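Local structure of vesicular integral-membrane protein VIP36 (Canis lupus familiaris, 2DUP) at residues 8-13 against 55-60; 37-42 against 217-222. The protein acts as an intracellular lectin of the early secretory pathway, binding high-mannose glycans with the help of calcium and taking part in the sorting of glycoproteins that carry them. One frame throughout, in Å; residues are numbered along the deposited sequence.

Contact 1 of 2, residues 8-13 against 55-60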
loop_
_atom_site.group_PDB
_atom_site.type_symbol
_atom_site.label_atom_id
_atom_site.label_comp_id
_atom_site.label_asym_id
_atom_site.label_seq_id
_atom_site.Cartn_x
_atom_site.Cartn_y
_atom_site.Cartn_z
ATOM N N ARG A 8 -10.257 -6.708 -13.465
ATOM C CA ARG A 8 -9.206 -6.178 -14.330
ATOM C C ARG A 8 -9.136 -4.663 -14.263
ATOM O O ARG A 8 -8.069 -4.077 -14.360
ATOM C CB ARG A 8 -9.442 -6.631 -15.780
ATOM C CG ARG A 8 -8.337 -6.251 -16.777
ATOM C CD ARG A 8 -7.012 -6.868 -16.406
ATOM N NE ARG A 8 -5.914 -6.321 -17.192
ATOM C CZ ARG A 8 -5.202 -5.242 -16.868
ATOM N NH1 ARG A 8 -5.463 -4.548 -15.764
ATOM N NH2 ARG A 8 -4.222 -4.846 -17.663
ATOM N N GLU A 9 -10.285 -4.048 -14.085
ATOM C CA GLU A 9 -10.393 -2.608 -13.987
ATOM C C GLU A 9 -9.737 -2.012 -12.713
ATOM O O GLU A 9 -9.517 -0.808 -12.645
ATOM C CB GLU A 9 -11.856 -2.181 -14.107
ATOM C CG GLU A 9 -12.728 -2.501 -12.890
ATOM C CD GLU A 9 -13.538 -3.796 -13.008
ATOM O OE1 GLU A 9 -13.087 -4.779 -13.653
ATOM O OE2 GLU A 9 -14.639 -3.829 -12.415
ATOM N N HIS A 10 -9.431 -2.860 -11.726
ATOM C CA HIS A 10 -8.797 -2.413 -10.495
ATOM C C HIS A 10 -7.445 -3.088 -10.364
ATOM O O HIS A 10 -6.867 -3.124 -9.279
ATOM C CB HIS A 10 -9.653 -2.741 -9.260
ATOM C CG HIS A 10 -11.024 -2.129 -9.270
ATOM N ND1 HIS A 10 -11.244 -0.777 -9.424
ATOM C CD2 HIS A 10 -12.246 -2.690 -9.107
ATOM C CE1 HIS A 10 -12.544 -0.535 -9.386
ATOM N NE2 HIS A 10 -13.173 -1.677 -9.184
ATOM N N SER A 11 -6.933 -3.631 -11.475
ATOM C CA SER A 11 -5.650 -4.334 -11.450
ATOM C C SER A 11 -4.617 -3.636 -12.322
ATOM O O SER A 11 -4.971 -2.945 -13.264
ATOM C CB SER A 11 -5.819 -5.814 -11.855
ATOM O OG SER A 11 -6.936 -6.394 -11.181
ATOM N N LEU A 12 -3.352 -3.794 -11.970
ATOM C CA LEU A 12 -2.246 -3.295 -12.776
ATOM C C LEU A 12 -1.428 -4.500 -13.202
ATOM O O LEU A 12 -0.827 -5.172 -12.371
ATOM C CB LEU A 12 -1.379 -2.309 -11.976
ATOM C CG LEU A 12 -0.091 -1.784 -12.628
ATOM C CD1 LEU A 12 -0.341 -0.541 -13.482
ATOM C CD2 LEU A 12 0.978 -1.488 -11.571
ATOM N N ILE A 13 -1.397 -4.764 -14.509
ATOM C CA ILE A 13 -0.841 -6.012 -15.040
ATOM C C ILE A 13 -0.063 -5.758 -16.341
ATOM O O ILE A 13 -0.510 -4.965 -17.184
ATOM C CB ILE A 13 -1.980 -7.065 -15.323
ATOM C CG1 ILE A 13 -2.842 -7.315 -14.074
ATOM C CG2 ILE A 13 -1.387 -8.378 -15.822
ATOM C CD1 ILE A 13 -4.027 -8.272 -14.258
ATOM N N ASN A 55 -5.619 4.259 -9.380
ATOM C CA ASN A 55 -6.684 3.613 -10.140
ATOM C C ASN A 55 -7.730 4.635 -10.571
ATOM O O ASN A 55 -8.128 5.490 -9.777
ATOM C CB ASN A 55 -7.321 2.506 -9.271
ATOM C CG ASN A 55 -8.108 1.460 -10.080
ATOM O OD1 ASN A 55 -9.111 0.930 -9.598
ATOM N ND2 ASN A 55 -7.634 1.126 -11.263
ATOM N N HIS A 56 -8.161 4.532 -11.829
ATOM C CA HIS A 56 -9.153 5.438 -12.452
ATOM C C HIS A 56 -10.526 5.356 -11.811
ATOM O O HIS A 56 -11.146 6.375 -11.566
ATOM C CB HIS A 56 -9.326 5.103 -13.945
ATOM C CG HIS A 56 -8.288 5.703 -14.841
ATOM N ND1 HIS A 56 -8.513 5.933 -16.180
ATOM C CD2 HIS A 56 -7.022 6.117 -14.599
ATOM C CE1 HIS A 56 -7.427 6.444 -16.729
ATOM N NE2 HIS A 56 -6.507 6.567 -15.790
ATOM N N GLN A 57 -11.034 4.141 -11.600
ATOM C CA GLN A 57 -12.389 4.012 -11.058
ATOM C C GLN A 57 -12.444 3.685 -9.554
ATOM O O GLN A 57 -11.628 2.908 -9.058
ATOM C CB GLN A 57 -13.281 3.068 -11.886
ATOM C CG GLN A 57 -12.594 1.956 -12.667
ATOM C CD GLN A 57 -13.540 1.308 -13.700
ATOM O OE1 GLN A 57 -14.706 1.008 -13.392
ATOM N NE2 GLN A 57 -13.037 1.088 -14.931
ATOM N N PRO A 58 -13.392 4.317 -8.830
ATOM C CA PRO A 58 -13.684 3.948 -7.438
ATOM C C PRO A 58 -14.112 2.478 -7.324
ATOM O O PRO A 58 -14.803 1.959 -8.192
ATOM C CB PRO A 58 -14.856 4.862 -7.057
ATOM C CG PRO A 58 -14.843 5.971 -8.026
ATOM C CD PRO A 58 -14.243 5.430 -9.293
ATOM N N CYS A 59 -13.685 1.825 -6.253
ATOM C CA CYS A 59 -14.050 0.440 -5.998
ATOM C C CYS A 59 -15.314 0.316 -5.130
ATOM O O CYS A 59 -15.357 0.799 -3.986
ATOM C CB CYS A 59 -12.894 -0.284 -5.321
ATOM S SG CYS A 59 -13.241 -2.001 -4.964
ATOM N N PHE A 60 -16.319 -0.364 -5.680
ATOM C CA PHE A 60 -17.568 -0.621 -4.980
ATOM C C PHE A 60 -17.713 -2.077 -4.565
ATOM O O PHE A 60 -18.807 -2.530 -4.285
ATOM C CB PHE A 60 -18.772 -0.180 -5.820
ATOM C CG PHE A 60 -18.788 1.281 -6.118
ATOM C CD1 PHE A 60 -18.197 1.770 -7.284
ATOM C CD2 PHE A 60 -19.377 2.178 -5.238
ATOM C CE1 PHE A 60 -18.196 3.135 -7.556
ATOM C CE2 PHE A 60 -19.384 3.544 -5.506
ATOM C CZ PHE A 60 -18.796 4.023 -6.667
HETATM O O HOH W 1 -15.856 -1.777 -8.433
#

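Contact 2 of 2, residues 37-42 against 217-222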
loop_
_atom_site.group_PDB
_atom_site.type_symbol
_atom_site.label_atom_id
_atom_site.label_comp_id
_atom_site.label_asym_id
_atom_site.label_seq_id
_atom_site.Cartn_x
_atom_site.Cartn_y
_atom_site.Cartn_z
ATOM N N SER A 37 8.223 -1.537 -19.574
ATOM C CA SER A 37 7.371 -2.659 -19.968
ATOM C C SER A 37 7.309 -3.729 -18.867
ATOM O O SER A 37 6.346 -4.500 -18.804
ATOM C CB SER A 37 7.844 -3.262 -21.301
ATOM O OG SER A 37 9.208 -3.650 -21.221
ATOM N N GLN A 38 8.325 -3.744 -18.001
ATOM C CA GLN A 38 8.462 -4.746 -16.944
ATOM C C GLN A 38 8.066 -4.316 -15.503
ATOM O O GLN A 38 7.701 -5.160 -14.693
ATOM C CB GLN A 38 9.879 -5.362 -16.969
ATOM C CG GLN A 38 10.119 -6.326 -18.178
ATOM C CD GLN A 38 8.979 -7.340 -18.387
ATOM O OE1 GLN A 38 8.788 -8.282 -17.590
ATOM N NE2 GLN A 38 8.223 -7.156 -19.467
ATOM N N TYR A 39 8.131 -3.019 -15.194
ATOM C CA TYR A 39 7.674 -2.510 -13.885
ATOM C C TYR A 39 7.242 -1.061 -13.921
ATOM O O TYR A 39 7.591 -0.314 -14.855
ATOM C CB TYR A 39 8.759 -2.648 -12.820
ATOM C CG TYR A 39 10.085 -2.089 -13.229
ATOM C CD1 TYR A 39 10.363 -0.715 -13.127
ATOM C CD2 TYR A 39 11.083 -2.938 -13.725
ATOM C CE1 TYR A 39 11.599 -0.217 -13.509
ATOM C CE2 TYR A 39 12.314 -2.455 -14.111
ATOM C CZ TYR A 39 12.574 -1.105 -14.005
ATOM O OH TYR A 39 13.816 -0.652 -14.406
ATOM N N VAL A 40 6.513 -0.665 -12.876
ATOM C CA VAL A 40 6.273 0.767 -12.587
ATOM C C VAL A 40 7.232 1.170 -11.450
ATOM O O VAL A 40 7.138 0.633 -10.357
ATOM C CB VAL A 40 4.795 1.066 -12.236
ATOM C CG1 VAL A 40 4.594 2.554 -11.931
ATOM C CG2 VAL A 40 3.872 0.682 -13.389
ATOM N N ARG A 41 8.184 2.069 -11.729
ATOM C CA ARG A 41 9.105 2.556 -10.707
ATOM C C ARG A 41 8.526 3.829 -10.077
ATOM O O ARG A 41 8.490 4.879 -10.707
ATOM C CB ARG A 41 10.474 2.867 -11.301
ATOM C CG ARG A 41 11.522 3.221 -10.287
ATOM C CD ARG A 41 12.879 2.822 -10.773
ATOM N NE ARG A 41 13.093 1.381 -10.615
ATOM C CZ ARG A 41 14.159 0.726 -11.071
ATOM N NH1 ARG A 41 15.120 1.384 -11.716
ATOM N NH2 ARG A 41 14.268 -0.595 -10.872
ATOM N N LEU A 42 8.059 3.717 -8.837
ATOM C CA LEU A 42 7.464 4.862 -8.157
ATOM C C LEU A 42 8.529 5.911 -7.874
ATOM O O LEU A 42 8.303 7.080 -8.109
ATOM C CB LEU A 42 6.757 4.423 -6.859
ATOM C CG LEU A 42 5.579 3.431 -7.033
ATOM C CD1 LEU A 42 5.056 2.857 -5.687
ATOM C CD2 LEU A 42 4.452 3.995 -7.873
ATOM N N ASN A 217 15.120 2.258 -4.839
ATOM C CA ASN A 217 14.121 2.015 -5.895
ATOM C C ASN A 217 12.869 1.397 -5.278
ATOM O O ASN A 217 12.996 0.476 -4.472
ATOM C CB ASN A 217 14.665 1.051 -6.967
ATOM C CG ASN A 217 15.848 1.594 -7.667
ATOM O OD1 ASN A 217 15.712 2.481 -8.494
ATOM N ND2 ASN A 217 17.037 1.089 -7.323
ATOM N N HIS A 218 11.693 1.927 -5.642
ATOM C CA HIS A 218 10.393 1.400 -5.239
ATOM C C HIS A 218 9.573 1.102 -6.480
ATOM O O HIS A 218 9.029 2.017 -7.119
ATOM C CB HIS A 218 9.623 2.385 -4.302
ATOM C CG HIS A 218 10.390 2.773 -3.067
ATOM N ND1 HIS A 218 11.095 3.958 -2.966
ATOM C CD2 HIS A 218 10.568 2.128 -1.885
ATOM C CE1 HIS A 218 11.689 4.013 -1.787
ATOM N NE2 HIS A 218 11.404 2.906 -1.119
ATOM N N ASP A 219 9.471 -0.198 -6.794
ATOM C CA ASP A 219 8.765 -0.733 -7.972
ATOM C C ASP A 219 7.480 -1.496 -7.633
ATOM O O ASP A 219 7.420 -2.214 -6.648
ATOM C CB ASP A 219 9.673 -1.701 -8.772
ATOM C CG ASP A 219 11.003 -1.075 -9.173
ATOM O OD1 ASP A 219 11.086 0.170 -9.203
ATOM O OD2 ASP A 219 11.979 -1.817 -9.425
ATOM N N ILE A 220 6.458 -1.309 -8.464
ATOM C CA ILE A 220 5.249 -2.104 -8.459
ATOM C C ILE A 220 5.266 -2.867 -9.796
ATOM O O ILE A 220 5.331 -2.254 -10.870
ATOM C CB ILE A 220 3.961 -1.236 -8.337
ATOM C CG1 ILE A 220 3.963 -0.377 -7.046
ATOM C CG2 ILE A 220 2.728 -2.104 -8.387
ATOM C CD1 ILE A 220 3.955 -1.145 -5.705
ATOM N N ILE A 221 5.290 -4.200 -9.722
ATOM C CA ILE A 221 5.237 -5.028 -10.945
ATOM C C ILE A 221 3.763 -5.239 -11.342
ATOM O O ILE A 221 3.377 -5.007 -12.496
ATOM C CB ILE A 221 6.014 -6.367 -10.782
ATOM C CG1 ILE A 221 7.362 -6.203 -10.046
ATOM C CG2 ILE A 221 6.217 -7.073 -12.120
ATOM C CD1 ILE A 221 8.181 -4.975 -10.401
ATOM N N SER A 222 2.932 -5.658 -10.378
ATOM C CA SER A 222 1.506 -5.851 -10.621
ATOM C C SER A 222 0.680 -5.670 -9.348
ATOM O O SER A 222 1.165 -5.852 -8.239
ATOM C CB SER A 222 1.229 -7.245 -11.198
ATOM O OG SER A 222 1.551 -8.240 -10.253
#

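Contact 1 of 2, residues 8-13 against 55-60
His10 and Asn55 meet at the tight end of this contact, where the Asn55 amide takes hold of the turn formed by Arg8 to Ser11. The oxygen OD1 of Asn55 accepts from ND1 of His10 at 2.7 Å. That bond is almost straight, at 170° about the hydrogen, and lies in both the ring plane and the carbonyl plane. The other branch of the same amide, ND2 of Asn55, donates to the backbone O of Glu9 at 3.0 Å. A chi1 of -161° swings CG of Asn55 away from its backbone N and toward the turn, and the two bonds fix the rotation of the amide. A weak bond from ND2 to Leu26 O adds a further hold. The imidazole itself is sandwiched: CG of Glu9 sits 3.7 Å above the centre of one face, and CB of Cys59 covers the opposite face nearer the rim, as a CH-pi contact 4.2 Å from the ring centroid. In an L-type lectin, a beta sandwich of the concanavalin kind, residues 55-60 begin the connection from strand 50-55 of one sheet to strand 64-73 of the other, and the N-terminal turn is pinned against it here. Carbonyls of that connection line the ring edge, with O of Pro58 3.6 Å from CE1 of His10. Toward solvent the contact becomes looser. At the far edge of the imidazole a water joins NE2 of His10 to the backbone N of Phe60, from which it accepts at 3.1 Å. The exposed Gln57 merely brushes Glu9, their side chains crossing at about a right angle with NE2 of Gln57 3.6 Å from CB of Glu9.

Contact 2 of 2, residues 37-42 against 217-222
Val40 and Ile220 form an antiparallel hydrogen-bonded pair, Val40 N giving to Ile220 O and Ile220 N to Val40 O. Past the next pair, Leu42 N reaches His218 O at 2.6 Å, more bent at 141°.

The charged part joins Arg41 and Asp219, a non-hydrogen-bonded pair. Arg41 leaves the backbone extended (chi1 -173°) and bends at chi3 (-78°), which turns its NE and NH2 edge onto Asp219. The guanidinium meets the carboxylate side-on and nearly coplanar, NE of Arg41 to OD1 of Asp219 at 2.7 Å and NH2 of Arg41 to OD2 of Asp219 at 3.0 Å, each oxygen met on its syn side. NE2 of His73 also bonds to OD2, so the buried carboxylate is firmly oriented. The Tyr39 ring stacks on it, while OD1 of Asn217 lies over one guanidinium face without bonding to it; ND2 of Asn217 bonds to the backbone O of His73.

Apolar contact is made where CD1 of Leu42 lies 3.7 Å from CG1 of Ile220. CB of Tyr39 meets CD1 of Ile221 at 3.4 Å.

Ile221 and Ser222 both face His69, a classic beta bulge in strand 217-227, which strands 40-43 and 64-73 flank in an antiparallel sheet of the L-type lectin sandwich.

From the N terminus the chain meets 8-13, then 37-42, then 55-60, and much later 217-222, so the two contacts cross. Contact 1 closes a loop of 41 residues, which contains the first half of contact 2; contact 2 closes one of 174 residues, which takes in the 55-60 half of contact 1. Their centres lie about 17 Å apart, yet they touch through Leu12, whose CD2 packs on Ile220 CG2 at 3.7 Å and also reaches Val40. The N-terminal arm thereby ties the inter-sheet loop after strand 50-55 to strand 217-227, while contact 2 adds strand 40-43 to that same strand.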